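Local coordinates for ferric vibriobactin ABC transporter, periplasmic ferric vibriobactin-binding protein (Vibrio cholerae, PDB 3R5T) that probably captures the iron-loaded siderophore ferric vibriobactin in the periplasm and hands it to an ABC transporter for iron uptake, at residues I26-V31 and G35-I40; A48-T51 and F55-Q58. One frame throughout, in Å; residues are numbered along the deposited sequence.

Interaction 1: I26-V31 and G35-I40; sequences ILSTAV and GTLLAI
I26 meets L37 through methyl groups alone: its CG2 branch lies 4.3 Å from CD1 of L37, a loose apolar touch at the start of strand 26-28. The strand alternates as a beta strand should. I26 and S28 both send their side chains toward helix 31-39, while L27 between them turns to the other face of the sheet, against P87. S28 makes the closer contact, its CB standing 3.9 Å from the same L37 CD1, so one leucine methyl sits over two strand residues. L37 gets there with CG anti to its carbonyl carbon (chi1 -71°), which extends the branched end off the helix onto the sheet.

The polar end of S28 is occupied otherwise. OG is anti to the backbone N (chi1 175°), carried on toward the turn, and there it accepts A30 N at 3.2 Å with an N-H...O angle of 154°. This is an ST turn, formed just as the chain leaves the sheet for the helix. The same OG is hydrogen-bonded to T34 OG1 in the first part of helix 31-39, so a buried hydroxyl ties the strand end, the turn and the helix together. T29 OG1 is hydrogen-bonded to V91 O of strand 89-93. V31 O is 4.0 Å from G35 N. The V31 CB bond points away from 35-40, and the side chain touches the bound vibriobactin.

This is the first strand and helix of a beta-alpha-beta unit completed by strand 44-49. Strand 26-28 runs mid-sheet between 44-49 and 89-93, and helix 31-39 packs on further helices, with T36 against 123-134 and A39 against 272-286.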
loop_
_atom_site.group_PDB
_atom_site.type_symbol
_atom_site.label_atom_id
_atom_site.label_comp_id
_atom_site.label_asym_id
_atom_site.label_seq_id
_atom_site.Cartn_x
_atom_site.Cartn_y
_atom_site.Cartn_z
ATOM N N ILE A 26 13.815 -7.830 -13.262
ATOM C CA ILE A 26 13.729 -6.933 -12.113
ATOM C C ILE A 26 13.622 -7.727 -10.809
ATOM O O ILE A 26 12.816 -8.643 -10.709
ATOM C CB ILE A 26 12.501 -6.002 -12.223
ATOM C CG1 ILE A 26 12.524 -5.206 -13.536
ATOM C CG2 ILE A 26 12.420 -5.084 -11.016
ATOM C CD1 ILE A 26 11.176 -4.628 -13.939
ATOM N N LEU A 27 14.428 -7.344 -9.823
ATOM C CA LEU A 27 14.427 -7.988 -8.506
ATOM C C LEU A 27 13.944 -6.986 -7.465
ATOM O O LEU A 27 14.527 -5.911 -7.306
ATOM C CB LEU A 27 15.840 -8.488 -8.143
ATOM C CG LEU A 27 15.932 -9.360 -6.887
ATOM C CD1 LEU A 27 16.999 -10.418 -7.042
ATOM C CD2 LEU A 27 16.177 -8.489 -5.685
ATOM N N SER A 28 12.873 -7.334 -6.761
ATOM C CA SER A 28 12.363 -6.435 -5.739
ATOM C C SER A 28 12.831 -6.836 -4.357
ATOM O O SER A 28 12.682 -8.004 -3.957
ATOM C CB SER A 28 10.839 -6.408 -5.750
ATOM O OG SER A 28 10.383 -5.620 -4.665
ATOM N N THR A 29 13.422 -5.882 -3.640
ATOM C CA THR A 29 13.833 -6.136 -2.257
ATOM C C THR A 29 12.791 -5.712 -1.229
ATOM O O THR A 29 13.037 -5.836 -0.024
ATOM C CB THR A 29 15.175 -5.444 -1.887
ATOM O OG1 THR A 29 14.999 -4.018 -1.824
ATOM C CG2 THR A 29 16.258 -5.773 -2.916
ATOM N N ALA A 30 11.653 -5.207 -1.718
ATOM C CA ALA A 30 10.586 -4.697 -0.843
ATOM C C ALA A 30 9.242 -5.306 -1.233
ATOM O O ALA A 30 8.679 -4.976 -2.288
ATOM C CB ALA A 30 10.504 -3.138 -0.886
ATOM N N VAL A 31 8.728 -6.182 -0.383
ATOM C CA VAL A 31 7.472 -6.862 -0.664
ATOM C C VAL A 31 6.340 -5.863 -0.982
ATOM O O VAL A 31 5.493 -6.135 -1.832
ATOM C CB VAL A 31 7.117 -7.834 0.503
ATOM C CG1 VAL A 31 6.820 -7.052 1.797
ATOM C CG2 VAL A 31 5.952 -8.760 0.126
ATOM N N GLY A 35 3.763 -5.662 -5.393
ATOM C CA GLY A 35 2.395 -5.573 -5.862
ATOM C C GLY A 35 2.210 -4.584 -7.014
ATOM O O GLY A 35 1.473 -4.857 -7.958
ATOM N N THR A 36 2.906 -3.453 -6.949
ATOM C CA THR A 36 2.778 -2.448 -7.990
ATOM C C THR A 36 3.568 -2.826 -9.240
ATOM O O THR A 36 3.123 -2.556 -10.366
ATOM C CB THR A 36 3.093 -1.049 -7.427
ATOM O OG1 THR A 36 2.089 -0.733 -6.449
ATOM C CG2 THR A 36 3.052 0.015 -8.533
ATOM N N LEU A 37 4.711 -3.482 -9.054
ATOM C CA LEU A 37 5.421 -4.043 -10.201
ATOM C C LEU A 37 4.505 -5.025 -10.947
ATOM O O LEU A 37 4.399 -4.986 -12.181
ATOM C CB LEU A 37 6.735 -4.715 -9.786
ATOM C CG LEU A 37 7.829 -3.737 -9.342
ATOM C CD1 LEU A 37 8.899 -4.465 -8.569
ATOM C CD2 LEU A 37 8.449 -3.020 -10.519
ATOM N N LEU A 38 3.833 -5.904 -10.209
ATOM C CA LEU A 38 2.881 -6.817 -10.852
ATOM C C LEU A 38 1.711 -6.082 -11.532
ATOM O O LEU A 38 1.242 -6.488 -12.605
ATOM C CB LEU A 38 2.365 -7.832 -9.824
ATOM C CG LEU A 38 3.425 -8.816 -9.313
ATOM C CD1 LEU A 38 2.956 -9.551 -8.072
ATOM C CD2 LEU A 38 3.828 -9.797 -10.407
ATOM N N ALA A 39 1.258 -5.001 -10.902
ATOM C CA ALA A 39 0.130 -4.224 -11.396
ATOM C C ALA A 39 0.378 -3.688 -12.805
ATOM O O ALA A 39 -0.532 -3.666 -13.626
ATOM C CB ALA A 39 -0.159 -3.064 -10.432
ATOM N N ILE A 40 1.609 -3.263 -13.076
ATOM C CA ILE A 40 1.956 -2.714 -14.388
ATOM C C ILE A 40 2.607 -3.730 -15.313
ATOM O O ILE A 40 3.156 -3.360 -16.357
ATOM C CB ILE A 40 2.838 -1.451 -14.284
ATOM C CG1 ILE A 40 4.210 -1.783 -13.682
ATOM C CG2 ILE A 40 2.124 -0.381 -13.438
ATOM C CD1 ILE A 40 5.212 -0.607 -13.764
#

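Interaction 2: A48-T51 and F55-Q58; sequences AATT and FFEQ. With VBN ((4S,5R)-N-{3-[(2,3-dihydroxybenzoyl)amino]propyl}-2-(2,3-dihydroxyphenyl)-N-[3-({[(4S,5R)-2-(2,3-dihydroxyphenyl)-5-met hyl-4,5-dihydro-1,3-oxazol-4-yl]carbonyl}amino)propyl]-5-methyl-4,5-dihydro-1,3-oxazole-4-carboxamide), chain B.
T50 and F56 meet beside the bound vibriobactin, in the loop that follows strand 44-49 of the parallel sheet in one lobe of this periplasmic binding protein. CG2 of T50 approaches CE1 of F56 obliquely at 3.8 Å, and the two share one arm of the siderophore between them. The T50 methyl lies 3.6 Å from OBF, the ring oxygen of an oxazoline. F56 meets the dihydroxyphenyl group on that oxazoline with its rim: CZ is 4.0 Å from CAT, and CAT lies at the edge of the F56 ring, near that ring's plane. Its neighbour CE1 comes within 4.1 Å of CAB, the oxazoline methyl. T51 also borders the ligand, its OG1 3.9 Å from the amide oxygen OAD. What this wall offers the siderophore is therefore mostly shape and apolar surface, and polar grips come from Q52 in the loop between and from residues such as R269 and H171.

Behind this first shell, F56 has CG anti to its carbonyl carbon (chi1 -69°), which brings the ring round to the ligand; V31 and T32 of helix 31-39 and R269 also touch the F56 side chain. F55, one residue earlier, turns away from the pocket. Its ring projects back along the strand, bringing CE1 to 3.9 Å from A48 O, which lies at the ring edge near its plane, and it meets the ring of W59 with the planes at about 45°. K70 of strand 69-73 adds to the packing round F55. A last fixing point is the T50 hydroxyl: with chi1 at 64°, OG1 lies between the backbone N and the carbonyl carbon and is hydrogen-bonded to T54 OG1.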
loop_
_atom_site.group_PDB
_atom_site.type_symbol
_atom_site.label_atom_id
_atom_site.label_comp_id
_atom_site.label_asym_id
_atom_site.label_seq_id
_atom_site.Cartn_x
_atom_site.Cartn_y
_atom_site.Cartn_z
ATOM N N ALA A 48 11.727 -10.229 -2.386
ATOM C CA ALA A 48 11.762 -10.468 -0.952
ATOM C C ALA A 48 10.345 -10.499 -0.378
ATOM O O ALA A 48 9.368 -10.121 -1.040
ATOM C CB ALA A 48 12.632 -9.412 -0.240
ATOM N N ALA A 49 10.230 -10.958 0.863
ATOM C CA ALA A 49 8.931 -11.208 1.477
ATOM C C ALA A 49 8.722 -10.393 2.755
ATOM O O ALA A 49 9.591 -9.616 3.174
ATOM C CB ALA A 49 8.775 -12.719 1.781
ATOM N N THR A 50 7.575 -10.568 3.393
ATOM C CA THR A 50 7.380 -9.991 4.738
ATOM C C THR A 50 8.369 -10.598 5.745
ATOM O O THR A 50 9.091 -11.527 5.408
ATOM C CB THR A 50 5.973 -10.275 5.250
ATOM O OG1 THR A 50 5.826 -11.697 5.394
ATOM C CG2 THR A 50 4.928 -9.741 4.271
ATOM N N THR A 51 8.400 -10.077 6.974
ATOM C CA THR A 51 9.283 -10.644 8.005
ATOM C C THR A 51 8.895 -12.098 8.289
ATOM O O THR A 51 9.729 -12.902 8.736
ATOM C CB THR A 51 9.247 -9.835 9.324
ATOM O OG1 THR A 51 7.931 -9.885 9.880
ATOM C CG2 THR A 51 9.632 -8.388 9.093
ATOM N N PHE A 55 4.354 -13.619 0.799
ATOM C CA PHE A 55 3.901 -12.622 -0.169
ATOM C C PHE A 55 2.527 -12.114 0.275
ATOM O O PHE A 55 1.743 -12.849 0.870
ATOM C CB PHE A 55 3.746 -13.261 -1.554
ATOM C CG PHE A 55 5.040 -13.474 -2.314
ATOM C CD1 PHE A 55 6.204 -12.791 -1.988
ATOM C CD2 PHE A 55 5.059 -14.328 -3.403
ATOM C CE1 PHE A 55 7.366 -12.989 -2.743
ATOM C CE2 PHE A 55 6.209 -14.524 -4.154
ATOM C CZ PHE A 55 7.361 -13.848 -3.821
ATOM N N PHE A 56 2.190 -10.867 -0.051
ATOM C CA PHE A 56 0.846 -10.370 0.282
ATOM C C PHE A 56 -0.216 -11.158 -0.459
ATOM O O PHE A 56 -0.083 -11.409 -1.666
ATOM C CB PHE A 56 0.686 -8.866 0.010
ATOM C CG PHE A 56 1.478 -7.985 0.937
ATOM C CD1 PHE A 56 1.448 -8.186 2.313
ATOM C CD2 PHE A 56 2.253 -6.954 0.438
ATOM C CE1 PHE A 56 2.177 -7.361 3.163
ATOM C CE2 PHE A 56 2.974 -6.117 1.285
ATOM C CZ PHE A 56 2.951 -6.338 2.642
ATOM N N GLU A 57 -1.280 -11.534 0.242
ATOM C CA GLU A 57 -2.261 -12.470 -0.306
ATOM C C GLU A 57 -3.031 -11.942 -1.508
ATOM O O GLU A 57 -3.474 -12.720 -2.351
ATOM C CB GLU A 57 -3.242 -12.912 0.790
ATOM C CG GLU A 57 -4.139 -14.067 0.390
ATOM C CD GLU A 57 -3.390 -15.369 0.091
ATOM O OE1 GLU A 57 -2.191 -15.505 0.422
ATOM O OE2 GLU A 57 -4.027 -16.267 -0.491
ATOM N N GLN A 58 -3.191 -10.628 -1.595
ATOM C CA GLN A 58 -3.909 -10.075 -2.739
ATOM C C GLN A 58 -3.254 -10.401 -4.091
ATOM O O GLN A 58 -3.938 -10.380 -5.123
ATOM C CB GLN A 58 -4.114 -8.566 -2.601
ATOM C CG GLN A 58 -2.817 -7.746 -2.551
ATOM C CD GLN A 58 -2.326 -7.487 -1.152
ATOM O OE1 GLN A 58 -2.654 -8.235 -0.208
ATOM N NE2 GLN A 58 -1.523 -6.427 -0.986
HETATM C C VBN B . 5.224 -3.252 12.784
HETATM N N VBN B . 6.506 -2.600 10.698
HETATM O O VBN B . 5.298 -2.163 13.248
HETATM C CA VBN B . 6.065 -3.664 11.583
HETATM C CB VBN B . 7.438 -4.336 11.961
HETATM C CAB VBN B . 1.555 -8.500 7.023
HETATM O OAC VBN B . 0.252 -0.846 12.976
HETATM O OAD VBN B . 4.621 -7.857 10.366
HETATM O OAF VBN B . 3.884 -0.441 8.193
HETATM O OAG VBN B . 7.758 2.129 8.827
HETATM O OAH VBN B . 6.433 -1.925 7.453
HETATM O OAI VBN B . 3.635 -1.568 10.591
HETATM O OAJ VBN B . 6.501 -0.137 9.653
HETATM O OAK VBN B . 4.757 -3.720 8.610
HETATM C CAL VBN B . 0.634 1.065 9.269
HETATM C CAM VBN B . 10.516 0.251 10.486
HETATM C CAN VBN B . 6.383 -4.631 4.906
HETATM C CAO VBN B . 1.780 0.776 8.455
HETATM C CAP VBN B . 9.829 1.276 9.775
HETATM C CAQ VBN B . 6.688 -3.373 5.521
HETATM C CAR VBN B . 0.490 0.463 10.573
HETATM C CAS VBN B . 9.836 -0.895 10.924
HETATM C CAT VBN B . 5.558 -5.578 5.566
HETATM C CAU VBN B . 2.486 -3.417 14.796
HETATM C CAV VBN B . 3.349 -6.568 13.562
HETATM C CAW VBN B . 2.367 -1.914 14.491
HETATM C CAX VBN B . 3.122 -7.907 12.823
HETATM C CAY VBN B . 3.908 -3.983 14.787
HETATM C CAZ VBN B . 4.426 -5.662 12.941
HETATM N NBB VBN B . 2.447 -1.521 13.087
HETATM N NBC VBN B . 2.569 -7.679 11.489
HETATM N NBD VBN B . 3.284 -5.882 8.542
HETATM O OBF VBN B . 3.841 -7.440 6.882
HETATM C CBG VBN B . 1.291 -0.959 12.427
HETATM C CBH VBN B . 3.443 -7.649 10.313
HETATM C CBJ VBN B . 7.745 -2.141 11.269
HETATM C CBK VBN B . 2.778 -0.116 8.947
HETATM C CBL VBN B . 8.453 1.149 9.512
HETATM C CBM VBN B . 6.153 -3.101 6.779
HETATM C CBN VBN B . 2.650 -0.683 10.182
HETATM C CBO VBN B . 7.818 0.055 9.936
HETATM C CBP VBN B . 5.359 -4.020 7.410
HETATM C CBQ VBN B . 1.452 -0.380 11.026
HETATM C CBR VBN B . 8.534 -1.017 10.646
HETATM C CBS VBN B . 5.030 -5.297 6.770
HETATM C CBU VBN B . 2.843 -8.140 7.743
HETATM C CBW VBN B . 4.248 -6.298 7.572
HETATM C CBX VBN B . 2.778 -7.173 9.028
HETATM N NBY VBN B . 4.470 -4.295 13.469
HETATM O OG1 VBN B . 8.411 -3.203 11.916
HETATM C CG2 VBN B . 7.817 -5.640 11.277
#

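Overall arrangement
Both interactions are buried and reach the same parallel sheet, where strands 26-28 and 44-49 are neighbours, and their centres lie about 11 Å apart. They follow in series along the chain and meet directly: S28 O and A48 N, 2.9 Å apart, form a probable hydrogen bond, and V31 CB packs 3.6 Å from A48 O. Interaction 1 holds a helix on the sheet by aliphatic contact, with an ST turn at the strand end. Interaction 2 joins a strand end to an irregular loop through the edge of F55 at a backbone carbonyl and a threonine methyl set obliquely against F56, and it opens onto the siderophore. V31 links the two, part of 26-31 and touching T50 and F56.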